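Local atomic coordinates of pyridoxamine 5'-phosphate oxidase family protein (Corynebacterium diphtheriae NCTC 13129, PDB entry 3CP3), a protein that is of unknown function but belongs to the pyridoxamine 5'-phosphate oxidase family, whose split-barrel fold suggests that it may bind a flavin such as FMN. Residues D50-R61 against E106-P117. Numbering follows the deposited sequence. Where two conformers were deposited one is given.
Sequences DYSAEQPRVYFR and EARHADTLGLKP
Tyr-59 reaches out from strand 57-61 to Ala-110, Leu-113 and Glu-106, its CG anti to the carbonyl carbon (chi1 -71°), which carries the ring toward helix 106-110. The Ala-110 methyl sits over one face, offset toward the rim, its CB 4.0 Å from the Tyr-59 ring centroid in a CH-pi contact; a small apolar group suits a place against the flat of the ring. Leu-113 meets the ring obliquely, its CD1 3.7 Å from Tyr-59 CD2. At the far end the phenol hydroxyl donates to Glu-106, with Tyr-59 OH 2.6 Å from OE2. Tyrosine suits the place, with an apolar ring for Ala-110 and Leu-113 and a hydroxyl that gives its proton to OE2. The Glu-106 chain runs extended beyond CG and turns its carboxylate nearly perpendicular to the ring. Arg-128 also pairs with OE2, whereas Arg-57, its guanidinium face under the tyrosine hydroxyl, adds only a long charge-charge contact.

The strand belongs to the antiparallel sheet of the split barrel characteristic of this family, paired with strands 39-50 and 125-139, and the helix crosses it at almost a right angle (87°). At the end of strand 39-50, before the chain loops round to strand 57-61, Asp-50 OD2 takes a nearly straight bond from His-109 NE2 (2.7 Å, 171°). Arg-57 NH2 reaches the same oxygen from the opposite face of the carboxylate, while OD1 accepts from both Ser-52 N, closing an Asx turn, and Ser-52 OG. Each carboxylate oxygen thus takes two bonds, which fixes the group's rotation.

Beyond Tyr-59, Leu-115 lies alongside Arg-61, with CB over the centre of the guanidinium and CD1 3.9 Å from Arg-61 NE. Arginine suits the site because its stem and guanidinium face pack on the leucine while its edge forms a salt bridge to Asp-111, the N-H bond from NH1 to OD1 weak at 3.3 Å. Trp-118 adds a cation-pi contact to the same arginine.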
loop_
_atom_site.group_PDB
_atom_site.type_symbol
_atom_site.label_atom_id
_atom_site.label_comp_id
_atom_site.label_asym_id
_atom_site.label_seq_id
_atom_site.Cartn_x
_atom_site.Cartn_y
_atom_site.Cartn_z
ATOM N N ASP A 50 11.059 0.675 -15.873
ATOM C CA ASP A 50 11.740 0.477 -17.161
ATOM C C ASP A 50 10.829 0.991 -18.282
ATOM O O ASP A 50 9.659 0.636 -18.351
ATOM C CB ASP A 50 12.084 -1.002 -17.376
ATOM C CG ASP A 50 12.890 -1.242 -18.657
ATOM O OD1 ASP A 50 13.519 -0.286 -19.160
ATOM O OD2 ASP A 50 12.909 -2.390 -19.155
ATOM N N TYR A 51 11.405 1.778 -19.187
ATOM C CA TYR A 51 10.670 2.431 -20.286
ATOM C C TYR A 51 10.864 1.844 -21.672
ATOM O O TYR A 51 10.231 2.275 -22.643
ATOM C CB TYR A 51 11.078 3.892 -20.357
ATOM C CG TYR A 51 10.225 4.746 -19.489
ATOM C CD1 TYR A 51 8.836 4.731 -19.641
ATOM C CD2 TYR A 51 10.786 5.564 -18.523
ATOM C CE1 TYR A 51 8.034 5.503 -18.858
ATOM C CE2 TYR A 51 9.996 6.344 -17.740
ATOM C CZ TYR A 51 8.612 6.303 -17.914
ATOM O OH TYR A 51 7.796 7.064 -17.138
ATOM N N SER A 52 11.723 0.830 -21.684
ATOM C CA SER A 52 12.370 0.364 -22.906
ATOM C C SER A 52 11.474 -0.395 -23.901
ATOM O O SER A 52 11.888 -0.632 -25.041
ATOM C CB SER A 52 13.592 -0.485 -22.549
ATOM O OG SER A 52 14.617 0.324 -21.992
ATOM N N ALA A 53 10.272 -0.786 -23.482
ATOM C CA ALA A 53 9.361 -1.514 -24.373
ATOM C C ALA A 53 8.281 -0.574 -24.915
ATOM O O ALA A 53 8.467 0.651 -24.905
ATOM C CB ALA A 53 8.742 -2.716 -23.656
ATOM N N GLU A 54 7.171 -1.136 -25.396
ATOM C CA GLU A 54 6.055 -0.329 -25.908
ATOM C C GLU A 54 5.233 0.286 -24.779
ATOM O O GLU A 54 4.537 1.283 -24.981
ATOM C CB GLU A 54 5.139 -1.166 -26.805
ATOM C CG GLU A 54 5.542 -1.186 -28.274
ATOM C CD GLU A 54 4.617 -2.059 -29.120
ATOM O OE1 GLU A 54 3.677 -2.670 -28.557
ATOM O OE2 GLU A 54 4.828 -2.135 -30.354
ATOM N N GLN A 55 5.296 -0.336 -23.607
ATOM C CA GLN A 55 4.579 0.159 -22.441
ATOM C C GLN A 55 5.510 0.207 -21.217
ATOM O O GLN A 55 6.569 -0.435 -21.223
ATOM C CB GLN A 55 3.307 -0.674 -22.185
ATOM C CG GLN A 55 2.219 -0.545 -23.284
ATOM C CD GLN A 55 1.615 0.860 -23.387
ATOM O OE1 GLN A 55 0.461 1.080 -23.026
ATOM N NE2 GLN A 55 2.398 1.807 -23.878
ATOM N N PRO A 56 5.146 1.013 -20.185
ATOM C CA PRO A 56 5.977 1.025 -18.972
ATOM C C PRO A 56 6.000 -0.348 -18.298
ATOM O O PRO A 56 5.004 -1.070 -18.328
ATOM C CB PRO A 56 5.280 2.063 -18.073
ATOM C CG PRO A 56 3.863 2.115 -18.570
ATOM C CD PRO A 56 3.996 1.930 -20.064
ATOM N N ARG A 57 7.143 -0.700 -17.720
ATOM C CA ARG A 57 7.311 -1.957 -17.001
ATOM C C ARG A 57 8.003 -1.685 -15.688
ATOM O O ARG A 57 8.918 -0.876 -15.636
ATOM C CB ARG A 57 8.174 -2.929 -17.840
ATOM C CG ARG A 57 7.394 -3.470 -19.031
ATOM C CD ARG A 57 8.053 -4.658 -19.692
ATOM N NE ARG A 57 9.403 -4.310 -20.069
ATOM C CZ ARG A 57 10.198 -5.059 -20.827
ATOM N NH1 ARG A 57 9.762 -6.221 -21.334
ATOM N NH2 ARG A 57 11.439 -4.625 -21.068
ATOM N N VAL A 58 7.594 -2.384 -14.640
ATOM C CA VAL A 58 8.307 -2.352 -13.348
ATOM C C VAL A 58 8.971 -3.673 -13.096
ATOM O O VAL A 58 8.324 -4.725 -13.274
ATOM C CB VAL A 58 7.300 -2.130 -12.172
ATOM C CG1 VAL A 58 7.981 -2.216 -10.787
ATOM C CG2 VAL A 58 6.611 -0.807 -12.362
ATOM N N TYR A 59 10.225 -3.643 -12.647
ATOM C CA TYR A 59 10.885 -4.864 -12.176
ATOM C C TYR A 59 11.163 -4.783 -10.698
ATOM O O TYR A 59 11.574 -3.727 -10.185
ATOM C CB TYR A 59 12.242 -5.041 -12.867
ATOM C CG TYR A 59 12.114 -5.402 -14.310
ATOM C CD1 TYR A 59 11.917 -6.739 -14.695
ATOM C CD2 TYR A 59 12.162 -4.430 -15.298
ATOM C CE1 TYR A 59 11.796 -7.079 -16.046
ATOM C CE2 TYR A 59 12.071 -4.788 -16.663
ATOM C CZ TYR A 59 11.856 -6.098 -17.013
ATOM O OH TYR A 59 11.764 -6.462 -18.338
ATOM N N PHE A 60 11.010 -5.917 -10.026
ATOM C CA PHE A 60 11.456 -6.081 -8.665
ATOM C C PHE A 60 11.947 -7.518 -8.479
ATOM O O PHE A 60 11.885 -8.314 -9.408
ATOM C CB PHE A 60 10.322 -5.645 -7.681
ATOM C CG PHE A 60 9.094 -6.518 -7.712
ATOM C CD1 PHE A 60 9.005 -7.632 -6.875
ATOM C CD2 PHE A 60 8.051 -6.247 -8.568
ATOM C CE1 PHE A 60 7.859 -8.425 -6.895
ATOM C CE2 PHE A 60 6.930 -7.080 -8.637
ATOM C CZ PHE A 60 6.825 -8.155 -7.794
ATOM N N ARG A 61 12.556 -7.810 -7.332
ATOM C CA ARG A 61 13.051 -9.124 -7.037
ATOM C C ARG A 61 12.258 -9.789 -5.976
ATOM O O ARG A 61 11.791 -9.133 -5.081
ATOM C CB ARG A 61 14.459 -9.039 -6.517
ATOM C CG ARG A 61 15.415 -8.604 -7.539
ATOM C CD ARG A 61 16.572 -7.933 -6.874
ATOM N NE ARG A 61 17.663 -7.914 -7.819
ATOM C CZ ARG A 61 18.858 -7.390 -7.591
ATOM N NH1 ARG A 61 19.771 -7.433 -8.557
ATOM N NH2 ARG A 61 19.126 -6.833 -6.413
ATOM N N GLU A 106 16.148 -11.158 -20.856
ATOM C CA GLU A 106 15.399 -10.159 -20.068
ATOM C C GLU A 106 15.874 -10.034 -18.584
ATOM O O GLU A 106 16.043 -8.912 -18.085
ATOM C CB GLU A 106 13.882 -10.365 -20.183
ATOM C CG GLU A 106 13.107 -9.286 -19.420
ATOM C CD GLU A 106 11.604 -9.445 -19.489
ATOM O OE1 GLU A 106 11.147 -10.148 -20.421
ATOM O OE2 GLU A 106 10.892 -8.848 -18.615
ATOM N N ALA A 107 16.059 -11.149 -17.865
ATOM C CA ALA A 107 16.826 -11.155 -16.595
ATOM C C ALA A 107 18.145 -10.333 -16.602
ATOM O O ALA A 107 18.444 -9.571 -15.655
ATOM C CB ALA A 107 17.128 -12.581 -16.164
ATOM N N ARG A 108 18.936 -10.523 -17.659
ATOM C CA ARG A 108 20.200 -9.828 -17.856
ATOM C C ARG A 108 20.018 -8.303 -17.999
ATOM O O ARG A 108 20.692 -7.495 -17.347
ATOM C CB ARG A 108 20.894 -10.429 -19.084
ATOM C CG ARG A 108 22.270 -9.922 -19.365
ATOM C CD ARG A 108 22.975 -10.777 -20.457
ATOM N NE ARG A 108 22.886 -12.237 -20.244
ATOM C CZ ARG A 108 22.479 -13.146 -21.159
ATOM N NH1 ARG A 108 22.121 -12.783 -22.399
ATOM N NH2 ARG A 108 22.443 -14.441 -20.842
ATOM N N HIS A 109 19.084 -7.935 -18.862
ATOM C CA HIS A 109 18.569 -6.580 -18.983
ATOM C C HIS A 109 18.038 -5.973 -17.639
ATOM O O HIS A 109 18.440 -4.891 -17.258
ATOM C CB HIS A 109 17.478 -6.547 -20.066
ATOM C CG HIS A 109 16.666 -5.299 -20.048
ATOM N ND1 HIS A 109 17.198 -4.066 -20.352
ATOM C CD2 HIS A 109 15.375 -5.083 -19.695
ATOM C CE1 HIS A 109 16.262 -3.145 -20.205
ATOM N NE2 HIS A 109 15.148 -3.740 -19.826
ATOM N N ALA A 110 17.160 -6.679 -16.940
ATOM C CA ALA A 110 16.650 -6.206 -15.641
ATOM C C ALA A 110 17.797 -5.925 -14.642
ATOM O O ALA A 110 17.734 -4.967 -13.872
ATOM C CB ALA A 110 15.683 -7.200 -15.075
ATOM N N ASP A 111 18.849 -6.741 -14.713
ATOM C CA ASP A 111 20.023 -6.606 -13.852
ATOM C C ASP A 111 20.904 -5.367 -14.114
ATOM O O ASP A 111 21.871 -5.124 -13.379
ATOM C CB ASP A 111 20.865 -7.870 -13.925
ATOM C CG ASP A 111 21.591 -8.157 -12.632
ATOM O OD1 ASP A 111 20.927 -8.171 -11.569
ATOM O OD2 ASP A 111 22.815 -8.358 -12.675
ATOM N N THR A 112 20.596 -4.595 -15.159
ATOM C CA THR A 112 21.396 -3.396 -15.481
ATOM C C THR A 112 20.684 -2.113 -15.041
ATOM O O THR A 112 21.206 -0.996 -15.208
ATOM C CB THR A 112 21.699 -3.275 -16.988
ATOM O OG1 THR A 112 20.466 -3.100 -17.694
ATOM C CG2 THR A 112 22.390 -4.515 -17.497
ATOM N N LEU A 113 19.498 -2.284 -14.467
ATOM C CA LEU A 113 18.618 -1.157 -14.184
ATOM C C LEU A 113 18.861 -0.450 -12.847
ATOM O O LEU A 113 18.221 0.560 -12.569
ATOM C CB LEU A 113 17.166 -1.589 -14.319
ATOM C CG LEU A 113 16.772 -2.072 -15.729
ATOM C CD1 LEU A 113 15.336 -2.553 -15.732
ATOM C CD2 LEU A 113 16.979 -0.989 -16.792
ATOM N N GLY A 114 19.757 -0.984 -12.026
ATOM C CA GLY A 114 20.163 -0.334 -10.779
ATOM C C GLY A 114 19.330 -0.664 -9.542
ATOM O O GLY A 114 19.168 0.193 -8.660
ATOM N N LEU A 115 18.784 -1.882 -9.456
ATOM C CA LEU A 115 18.166 -2.337 -8.204
ATOM C C LEU A 115 19.258 -2.561 -7.177
ATOM O O LEU A 115 20.360 -2.942 -7.535
ATOM C CB LEU A 115 17.421 -3.640 -8.404
ATOM C CG LEU A 115 16.107 -3.627 -9.159
ATOM C CD1 LEU A 115 15.836 -5.020 -9.696
ATOM C CD2 LEU A 115 14.972 -3.162 -8.241
ATOM N N LYS A 116 18.952 -2.358 -5.902
ATOM C CA LYS A 116 19.966 -2.527 -4.860
ATOM C C LYS A 116 20.457 -3.988 -4.752
ATOM O O LYS A 116 19.653 -4.898 -4.598
ATOM C CB LYS A 116 19.430 -2.038 -3.507
ATOM C CG LYS A 116 19.421 -0.514 -3.333
ATOM C CD LYS A 116 18.035 0.063 -3.586
ATOM C CE LYS A 116 17.974 1.553 -3.241
ATOM N NZ LYS A 116 18.502 2.390 -4.348
ATOM N N PRO A 117 21.780 -4.218 -4.824
ATOM C CA PRO A 117 22.247 -5.603 -4.655
ATOM C C PRO A 117 21.803 -6.241 -3.325
ATOM O O PRO A 117 21.791 -5.582 -2.281
ATOM C CB PRO A 117 23.779 -5.464 -4.686
ATOM C CG PRO A 117 24.028 -4.189 -5.447
ATOM C CD PRO A 117 22.904 -3.283 -5.054
#